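Local coordinates for protein CobC (Shigella flexneri 2a, PDB 6NRU) that probably removes the 5'-phosphate from adenosylcobalamin 5'-phosphate and from alpha-ribazole 5'-phosphate, late steps in the assembly of vitamin B12, at residues A16-T28 and N83-H95. Numbering follows the deposited sequence.
Sequences ANVDGLYSGHAPT and NEMFFGDWEMRHH. With SO4 (sulfate ion), chain N.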
ATOM      1  N   ALA A  16     -13.945  -7.008   0.673  1.00 38.58           N
ATOM      2  CA  ALA A  16     -14.168  -6.060   1.760  1.00 37.48           C
ATOM      3  C   ALA A  16     -14.423  -4.659   1.219  1.00 37.94           C
ATOM      4  O   ALA A  16     -15.256  -3.921   1.758  1.00 39.50           O
ATOM      5  CB  ALA A  16     -12.973  -6.063   2.715  1.00 36.05           C
ATOM      6  N   ASN A  17     -13.711  -4.277   0.156  1.00 37.01           N
ATOM      7  CA  ASN A  17     -13.972  -2.996  -0.492  1.00 38.24           C
ATOM      8  C   ASN A  17     -15.392  -2.947  -1.036  1.00 39.32           C
ATOM      9  O   ASN A  17     -16.115  -1.962  -0.842  1.00 39.02           O
ATOM     10  CB  ASN A  17     -12.961  -2.754  -1.614  1.00 39.34           C
ATOM     11  CG  ASN A  17     -11.538  -2.655  -1.108  1.00 41.60           C
ATOM     12  OD1 ASN A  17     -10.586  -2.940  -1.835  1.00 43.36           O
ATOM     13  ND2 ASN A  17     -11.386  -2.253   0.150  1.00 41.97           N
ATOM     14  N   VAL A  18     -15.807  -4.012  -1.725  1.00 40.80           N
ATOM     15  CA  VAL A  18     -17.168  -4.079  -2.243  1.00 42.86           C
ATOM     16  C   VAL A  18     -18.172  -3.925  -1.110  1.00 46.14           C
ATOM     17  O   VAL A  18     -19.188  -3.233  -1.250  1.00 48.53           O
ATOM     18  CB  VAL A  18     -17.371  -5.394  -3.018  1.00 44.21           C
ATOM     19  CG1 VAL A  18     -18.833  -5.580  -3.384  1.00 47.56           C
ATOM     20  CG2 VAL A  18     -16.502  -5.410  -4.264  1.00 42.11           C
ATOM     21  N   ASP A  19     -17.892  -4.535   0.038  1.00 46.76           N
ATOM     22  CA  ASP A  19     -18.799  -4.498   1.174  1.00 49.18           C
ATOM     23  C   ASP A  19     -18.500  -3.362   2.141  1.00 48.14           C
ATOM     24  O   ASP A  19     -19.057  -3.344   3.244  1.00 49.54           O
ATOM     25  CB  ASP A  19     -18.761  -5.837   1.906  1.00 51.64           C
ATOM     26  CG  ASP A  19     -18.919  -7.012   0.964  1.00 54.43           C
ATOM     27  OD1 ASP A  19     -19.398  -6.800  -0.171  1.00 56.03           O
ATOM     28  OD2 ASP A  19     -18.566  -8.145   1.353  1.00 54.80           O
ATOM     29  N   GLY A  20     -17.642  -2.418   1.757  1.00 46.07           N
ATOM     30  CA  GLY A  20     -17.361  -1.260   2.593  1.00 46.28           C
ATOM     31  C   GLY A  20     -16.833  -1.591   3.971  1.00 47.64           C
ATOM     32  O   GLY A  20     -17.090  -0.847   4.923  1.00 48.47           O
ATOM     33  N   LEU A  21     -16.096  -2.687   4.104  1.00 47.66           N
ATOM     34  CA  LEU A  21     -15.618  -3.145   5.397  1.00 46.65           C
ATOM     35  C   LEU A  21     -14.186  -2.689   5.639  1.00 45.14           C
ATOM     36  O   LEU A  21     -13.431  -2.409   4.705  1.00 43.25           O
ATOM     37  CB  LEU A  21     -15.693  -4.671   5.494  1.00 45.66           C
ATOM     38  CG  LEU A  21     -17.070  -5.303   5.289  1.00 46.63           C
ATOM     39  CD1 LEU A  21     -16.956  -6.819   5.202  1.00 46.10           C
ATOM     40  CD2 LEU A  21     -18.023  -4.896   6.403  1.00 47.97           C
ATOM     41  N   TYR A  22     -13.825  -2.607   6.916  1.00 46.22           N
ATOM     42  CA  TYR A  22     -12.429  -2.442   7.288  1.00 44.88           C
ATOM     43  C   TYR A  22     -11.671  -3.715   6.945  1.00 44.33           C
ATOM     44  O   TYR A  22     -12.117  -4.819   7.273  1.00 45.19           O
ATOM     45  CB  TYR A  22     -12.312  -2.128   8.776  1.00 45.01           C
ATOM     46  CG  TYR A  22     -12.704  -0.712   9.123  1.00 46.29           C
ATOM     47  CD1 TYR A  22     -11.748   0.293   9.190  1.00 46.82           C
ATOM     48  CD2 TYR A  22     -14.031  -0.377   9.374  1.00 46.83           C
ATOM     49  CE1 TYR A  22     -12.098   1.590   9.504  1.00 48.57           C
ATOM     50  CE2 TYR A  22     -14.391   0.920   9.689  1.00 48.12           C
ATOM     51  CZ  TYR A  22     -13.421   1.899   9.752  1.00 49.54           C
ATOM     52  OH  TYR A  22     -13.768   3.194  10.063  1.00 51.93           O
ATOM     53  N   SER A  23     -10.531  -3.568   6.272  1.00 44.19           N
ATOM     54  CA  SER A  23      -9.801  -4.733   5.780  1.00 45.88           C
ATOM     55  C   SER A  23      -8.737  -5.188   6.775  1.00 48.56           C
ATOM     56  O   SER A  23      -8.836  -6.279   7.349  1.00 51.35           O
ATOM     57  CB  SER A  23      -9.174  -4.421   4.419  1.00 44.61           C
ATOM     58  OG  SER A  23      -9.084  -5.594   3.634  1.00 44.17           O
ATOM     59  N   GLY A  24      -7.717  -4.361   6.987  1.00 47.01           N
ATOM     60  CA  GLY A  24      -6.680  -4.721   7.938  1.00 45.44           C
ATOM     61  C   GLY A  24      -5.902  -5.937   7.481  1.00 42.50           C
ATOM     62  O   GLY A  24      -5.647  -6.137   6.288  1.00 41.37           O
ATOM     63  N   HIS A  25      -5.523  -6.769   8.445  1.00 38.98           N
ATOM     64  CA  HIS A  25      -4.746  -7.963   8.153  1.00 38.18           C
ATOM     65  C   HIS A  25      -5.604  -9.140   7.710  1.00 39.63           C
ATOM     66  O   HIS A  25      -5.049 -10.183   7.349  1.00 39.86           O
ATOM     67  CB  HIS A  25      -3.924  -8.353   9.384  1.00 38.86           C
ATOM     68  CG  HIS A  25      -2.716  -7.496   9.599  1.00 37.33           C
ATOM     69  ND1 HIS A  25      -1.596  -7.942  10.268  1.00 37.14           N
ATOM     70  CD2 HIS A  25      -2.450  -6.221   9.228  1.00 36.54           C
ATOM     71  CE1 HIS A  25      -0.693  -6.977  10.300  1.00 36.91           C
ATOM     72  NE2 HIS A  25      -1.188  -5.922   9.677  1.00 36.13           N
ATOM     73  N   ALA A  26      -6.927  -8.997   7.714  1.00 40.90           N
ATOM     74  CA  ALA A  26      -7.800 -10.117   7.394  1.00 40.86           C
ATOM     75  C   ALA A  26      -7.596 -10.560   5.946  1.00 42.61           C
ATOM     76  O   ALA A  26      -7.378  -9.723   5.066  1.00 41.18           O
ATOM     77  CB  ALA A  26      -9.261  -9.735   7.624  1.00 38.94           C
ATOM     78  N   PRO A  27      -7.660 -11.868   5.666  1.00 47.19           N
ATOM     79  CA  PRO A  27      -7.458 -12.365   4.286  1.00 49.38           C
ATOM     80  C   PRO A  27      -8.698 -12.216   3.413  1.00 52.23           C
ATOM     81  O   PRO A  27      -9.405 -13.173   3.085  1.00 54.80           O
ATOM     82  CB  PRO A  27      -7.081 -13.831   4.522  1.00 50.53           C
ATOM     83  CG  PRO A  27      -7.818 -14.198   5.766  1.00 37.31           C
ATOM     84  CD  PRO A  27      -7.808 -12.968   6.636  1.00 48.80           C
ATOM     85  N   THR A  28      -8.980 -10.981   3.009  1.00 53.00           N
ATOM     86  CA  THR A  28     -10.121 -10.878   2.106  1.00 55.78           C
ATOM     87  C   THR A  28      -9.671 -11.080   0.660  1.00 60.09           C
ATOM     88  O   THR A  28      -8.608 -10.589   0.265  1.00 59.51           O
ATOM     89  CB  THR A  28     -10.803  -9.522   2.252  1.00 53.00           C
ATOM     90  OG1 THR A  28     -11.747  -9.341   1.189  1.00 53.62           O
ATOM     91  CG2 THR A  28      -9.775  -8.404   2.220  1.00 50.88           C
ATOM     92  N   ASN A  83       2.829  -4.032   5.367  1.00 52.48           N
ATOM     93  CA  ASN A  83       1.508  -4.563   5.660  1.00 53.49           C
ATOM     94  C   ASN A  83       0.504  -3.450   5.923  1.00 54.42           C
ATOM     95  O   ASN A  83       0.853  -2.356   6.371  1.00 55.34           O
ATOM     96  CB  ASN A  83       1.553  -5.481   6.880  1.00 54.03           C
ATOM     97  CG  ASN A  83       2.236  -6.789   6.594  1.00 55.81           C
ATOM     98  OD1 ASN A  83       2.504  -7.119   5.440  1.00 56.98           O
ATOM     99  ND2 ASN A  83       2.519  -7.550   7.643  1.00 56.49           N
ATOM    100  N   GLU A  84      -0.761  -3.753   5.648  1.00 55.52           N
ATOM    101  CA  GLU A  84      -1.847  -2.877   6.056  1.00 57.53           C
ATOM    102  C   GLU A  84      -1.842  -2.721   7.573  1.00 58.66           C
ATOM    103  O   GLU A  84      -1.329  -3.571   8.307  1.00 58.31           O
ATOM    104  CB  GLU A  84      -3.186  -3.449   5.576  1.00 58.30           C
ATOM    105  CG  GLU A  84      -4.413  -2.587   5.851  1.00 60.63           C
ATOM    106  CD  GLU A  84      -4.289  -1.186   5.286  1.00 65.03           C
ATOM    107  OE1 GLU A  84      -3.791  -0.292   6.002  1.00 66.69           O
ATOM    108  OE2 GLU A  84      -4.692  -0.978   4.124  1.00 67.34           O
HETATM  109  N   MSE A  85      -2.391  -1.604   8.040  1.00 60.00           N
HETATM  110  CA  MSE A  85      -2.585  -1.386   9.463  1.00 60.95           C
HETATM  111  C   MSE A  85      -3.426  -2.511  10.046  1.00 58.09           C
HETATM  112  O   MSE A  85      -4.364  -2.983   9.404  1.00 57.90           O
HETATM  113  CB  MSE A  85      -3.258  -0.039   9.706  1.00 66.41           C
HETATM  114  CG  MSE A  85      -2.971   0.567  11.062  1.00 71.79           C
HETATM  115 SE   MSE A  85      -3.755   2.345  11.230  0.93 79.13          SE
HETATM  116  CE  MSE A  85      -5.437   1.850  12.078  1.00 79.21           C
ATOM    117  N   PHE A  86      -3.089  -2.951  11.256  1.00 56.22           N
ATOM    118  CA  PHE A  86      -3.832  -4.014  11.927  1.00 54.85           C
ATOM    119  C   PHE A  86      -4.959  -3.389  12.746  1.00 54.58           C
ATOM    120  O   PHE A  86      -4.710  -2.725  13.756  1.00 54.62           O
ATOM    121  CB  PHE A  86      -2.905  -4.846  12.808  1.00 54.30           C
ATOM    122  CG  PHE A  86      -3.620  -5.894  13.605  1.00 53.90           C
ATOM    123  CD1 PHE A  86      -4.366  -6.875  12.971  1.00 53.39           C
ATOM    124  CD2 PHE A  86      -3.554  -5.899  14.987  1.00 53.25           C
ATOM    125  CE1 PHE A  86      -5.028  -7.839  13.700  1.00 52.09           C
ATOM    126  CE2 PHE A  86      -4.215  -6.863  15.721  1.00 52.36           C
ATOM    127  CZ  PHE A  86      -4.953  -7.833  15.076  1.00 51.69           C
ATOM    128  N   PHE A  87      -6.199  -3.608  12.314  1.00 54.41           N
ATOM    129  CA  PHE A  87      -7.360  -2.994  12.946  1.00 56.32           C
ATOM    130  C   PHE A  87      -7.924  -3.813  14.101  1.00 54.65           C
ATOM    131  O   PHE A  87      -8.931  -3.411  14.693  1.00 56.30           O
ATOM    132  CB  PHE A  87      -8.453  -2.748  11.901  1.00 60.62           C
ATOM    133  CG  PHE A  87      -8.337  -1.423  11.196  1.00 64.65           C
ATOM    134  CD1 PHE A  87      -8.797  -0.260  11.798  1.00 67.15           C
ATOM    135  CD2 PHE A  87      -7.771  -1.340   9.933  1.00 65.97           C
ATOM    136  CE1 PHE A  87      -8.694   0.961  11.151  1.00 69.25           C
ATOM    137  CE2 PHE A  87      -7.663  -0.123   9.281  1.00 68.08           C
ATOM    138  CZ  PHE A  87      -8.125   1.029   9.891  1.00 69.47           C
ATOM    139  N   GLY A  88      -7.311  -4.945  14.433  1.00 52.41           N
ATOM    140  CA  GLY A  88      -7.717  -5.676  15.623  1.00 52.96           C
ATOM    141  C   GLY A  88      -9.122  -6.235  15.508  1.00 53.96           C
ATOM    142  O   GLY A  88      -9.460  -6.944  14.553  1.00 54.38           O
ATOM    143  N   ASP A  89      -9.957  -5.917  16.501  1.00 52.60           N
ATOM    144  CA  ASP A  89     -11.320  -6.437  16.535  1.00 51.76           C
ATOM    145  C   ASP A  89     -12.203  -5.833  15.451  1.00 49.85           C
ATOM    146  O   ASP A  89     -13.276  -6.378  15.170  1.00 50.26           O
ATOM    147  CB  ASP A  89     -11.952  -6.183  17.907  1.00 54.05           C
ATOM    148  CG  ASP A  89     -11.391  -7.090  18.994  1.00 55.43           C
ATOM    149  OD1 ASP A  89     -11.054  -8.256  18.696  1.00 55.48           O
ATOM    150  OD2 ASP A  89     -11.297  -6.638  20.155  1.00 56.18           O
ATOM    151  N   TRP A  90     -11.778  -4.731  14.835  1.00 48.12           N
ATOM    152  CA  TRP A  90     -12.600  -4.001  13.877  1.00 48.10           C
ATOM    153  C   TRP A  90     -12.492  -4.529  12.452  1.00 47.13           C
ATOM    154  O   TRP A  90     -13.168  -3.999  11.565  1.00 48.55           O
ATOM    155  CB  TRP A  90     -12.229  -2.516  13.886  1.00 47.96           C
ATOM    156  CG  TRP A  90     -12.572  -1.813  15.159  1.00 49.15           C
ATOM    157  CD1 TRP A  90     -13.299  -2.308  16.203  1.00 49.80           C
ATOM    158  CD2 TRP A  90     -12.204  -0.479  15.524  1.00 49.54           C
ATOM    159  NE1 TRP A  90     -13.405  -1.365  17.196  1.00 50.26           N
ATOM    160  CE2 TRP A  90     -12.739  -0.233  16.804  1.00 50.46           C
ATOM    161  CE3 TRP A  90     -11.474   0.532  14.892  1.00 50.05           C
ATOM    162  CZ2 TRP A  90     -12.565   0.981  17.464  1.00 52.14           C
ATOM    163  CZ3 TRP A  90     -11.303   1.737  15.550  1.00 51.22           C
ATOM    164  CH2 TRP A  90     -11.845   1.950  16.822  1.00 51.90           C
ATOM    165  N   GLU A  91     -11.666  -5.543  12.205  1.00 44.11           N
ATOM    166  CA  GLU A  91     -11.481  -6.037  10.850  1.00 42.87           C
ATOM    167  C   GLU A  91     -12.712  -6.806  10.381  1.00 43.24           C
ATOM    168  O   GLU A  91     -13.438  -7.410  11.176  1.00 44.44           O
ATOM    169  CB  GLU A  91     -10.239  -6.923  10.773  1.00 42.81           C
ATOM    170  CG  GLU A  91      -9.011  -6.290  11.402  1.00 43.31           C
ATOM    171  CD  GLU A  91      -7.715  -6.941  10.968  1.00 43.71           C
ATOM    172  OE1 GLU A  91      -7.691  -8.178  10.794  1.00 44.18           O
ATOM    173  OE2 GLU A  91      -6.713  -6.212  10.806  1.00 44.53           O
HETATM  174  N   MSE A  92     -12.940  -6.771   9.069  1.00 43.47           N
HETATM  175  CA  MSE A  92     -14.114  -7.377   8.437  1.00 45.38           C
HETATM  176  C   MSE A  92     -15.428  -6.900   9.048  1.00 48.50           C
HETATM  177  O   MSE A  92     -16.385  -7.666   9.151  1.00 48.71           O
HETATM  178  CB  MSE A  92     -14.040  -8.903   8.506  1.00 44.75           C
HETATM  179  CG  MSE A  92     -12.828  -9.483   7.819  1.00 45.53           C
HETATM  180 SE   MSE A  92     -12.663  -8.816   5.997  0.70 50.03          SE
HETATM  181  CE  MSE A  92     -13.888 -10.039   5.090  1.00 50.63           C
ATOM    182  N   ARG A  93     -15.471  -5.629   9.444  1.00 51.19           N
ATOM    183  CA  ARG A  93     -16.663  -5.039  10.029  1.00 54.98           C
ATOM    184  C   ARG A  93     -16.873  -3.651   9.441  1.00 58.67           C
ATOM    185  O   ARG A  93     -15.934  -3.004   8.969  1.00 57.75           O
ATOM    186  CB  ARG A  93     -16.567  -4.986  11.561  1.00 55.21           C
ATOM    187  CG  ARG A  93     -16.613  -6.365  12.211  1.00 54.51           C
ATOM    188  CD  ARG A  93     -16.157  -6.341  13.660  1.00 53.97           C
ATOM    189  NE  ARG A  93     -17.135  -5.706  14.538  1.00 56.53           N
ATOM    190  CZ  ARG A  93     -16.888  -5.350  15.795  1.00 57.16           C
ATOM    191  NH1 ARG A  93     -15.691  -5.569  16.326  1.00 55.77           N
ATOM    192  NH2 ARG A  93     -17.836  -4.773  16.522  1.00 58.65           N
ATOM    193  N   HIS A  94     -18.123  -3.199   9.472  1.00 62.83           N
ATOM    194  CA  HIS A  94     -18.531  -1.988   8.780  1.00 65.15           C
ATOM    195  C   HIS A  94     -18.597  -0.799   9.732  1.00 65.92           C
ATOM    196  O   HIS A  94     -18.781  -0.945  10.943  1.00 63.96           O
ATOM    197  CB  HIS A  94     -19.890  -2.186   8.102  1.00 68.89           C
ATOM    198  CG  HIS A  94     -20.170  -1.207   7.005  1.00 73.07           C
ATOM    199  ND1 HIS A  94     -20.590   0.084   7.246  1.00 75.83           N
ATOM    200  CD2 HIS A  94     -20.097  -1.330   5.658  1.00 74.31           C
ATOM    201  CE1 HIS A  94     -20.761   0.713   6.098  1.00 78.23           C
ATOM    202  NE2 HIS A  94     -20.469  -0.123   5.118  1.00 77.18           N
ATOM    203  N   HIS A  95     -18.463   0.393   9.148  1.00 69.94           N
ATOM    204  CA  HIS A  95     -18.475   1.631   9.921  1.00 73.87           C
ATOM    205  C   HIS A  95     -19.779   1.806  10.693  1.00 78.81           C
ATOM    206  O   HIS A  95     -19.764   2.200  11.865  1.00 79.14           O
ATOM    207  CB  HIS A  95     -18.234   2.813   8.981  1.00 76.42           C
ATOM    208  CG  HIS A  95     -18.523   4.149   9.588  1.00 79.24           C
ATOM    209  ND1 HIS A  95     -17.686   4.747  10.506  1.00 78.30           N
ATOM    210  CD2 HIS A  95     -19.548   5.013   9.397  1.00 83.04           C
ATOM    211  CE1 HIS A  95     -18.188   5.917  10.861  1.00 81.14           C
ATOM    212  NE2 HIS A  95     -19.318   6.101  10.202  1.00 84.17           N
TER
HETATM  213  S   SO4 N 302      -8.207  -0.967   1.495  1.00116.97           S
HETATM  214  O1  SO4 N 302      -7.724  -0.302   2.701  1.00116.75           O
HETATM  215  O2  SO4 N 302      -9.636  -1.237   1.629  1.00116.81           O
HETATM  216  O3  SO4 N 302      -7.980  -0.107   0.338  1.00117.00           O
HETATM  217  O4  SO4 N 302      -7.489  -2.224   1.306  1.00117.17           O
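Y22 lays its ring against F87 in a T-shaped stack, its CD1 edge over one face of the phenylalanine with centroids 5.0 Å apart and planes at 60°; the methyl CE of selenomethionine M85 lies over the opposite face, toward its rim. With CG anti to its own carbonyl carbon (chi1 -75°), the tyrosine sets its CB against W90 O and its ring edge toward R93 O. Its hydroxyl continues to Y106 on helix 103-111. The Y22 backbone is gripped at both ends: N donates to R93 O almost straight (3.0 Å, 173°), and O accepts from M92 N at 2.8 Å, within the type II turn W90-R93. M92, bent back on itself, rests CG on A26 CB at 3.6 Å and brings its selenium toward A16. In this branch 1 histidine phosphatase the contact joins the loop after helix 15-18 to the loop carrying E84, the probable proton donor/acceptor. A sulfate between N17 and E84, hydrogen-bonded by N17 ND2 as well as by R10 and R60, is consistent with the phosphate pocket. At the type II' turn S23-A26, the carboxylate of E91 from the other loop ties the two together. Its OE2 takes H25 N at 2.7 Å from one face of its plane and F87 N from the other, a double grip that should hold the group's rotation, and G24 CA fits closely beside it. H25 lies across F86, whose CB sits over the imidazole face, 3.8 Å from the centroid, while the phenyl edge turns toward the same ring. H25 NE2 also makes a weak, bent hydrogen bond to E84 O, linking the turn to the backbone of the probable catalytic glutamate.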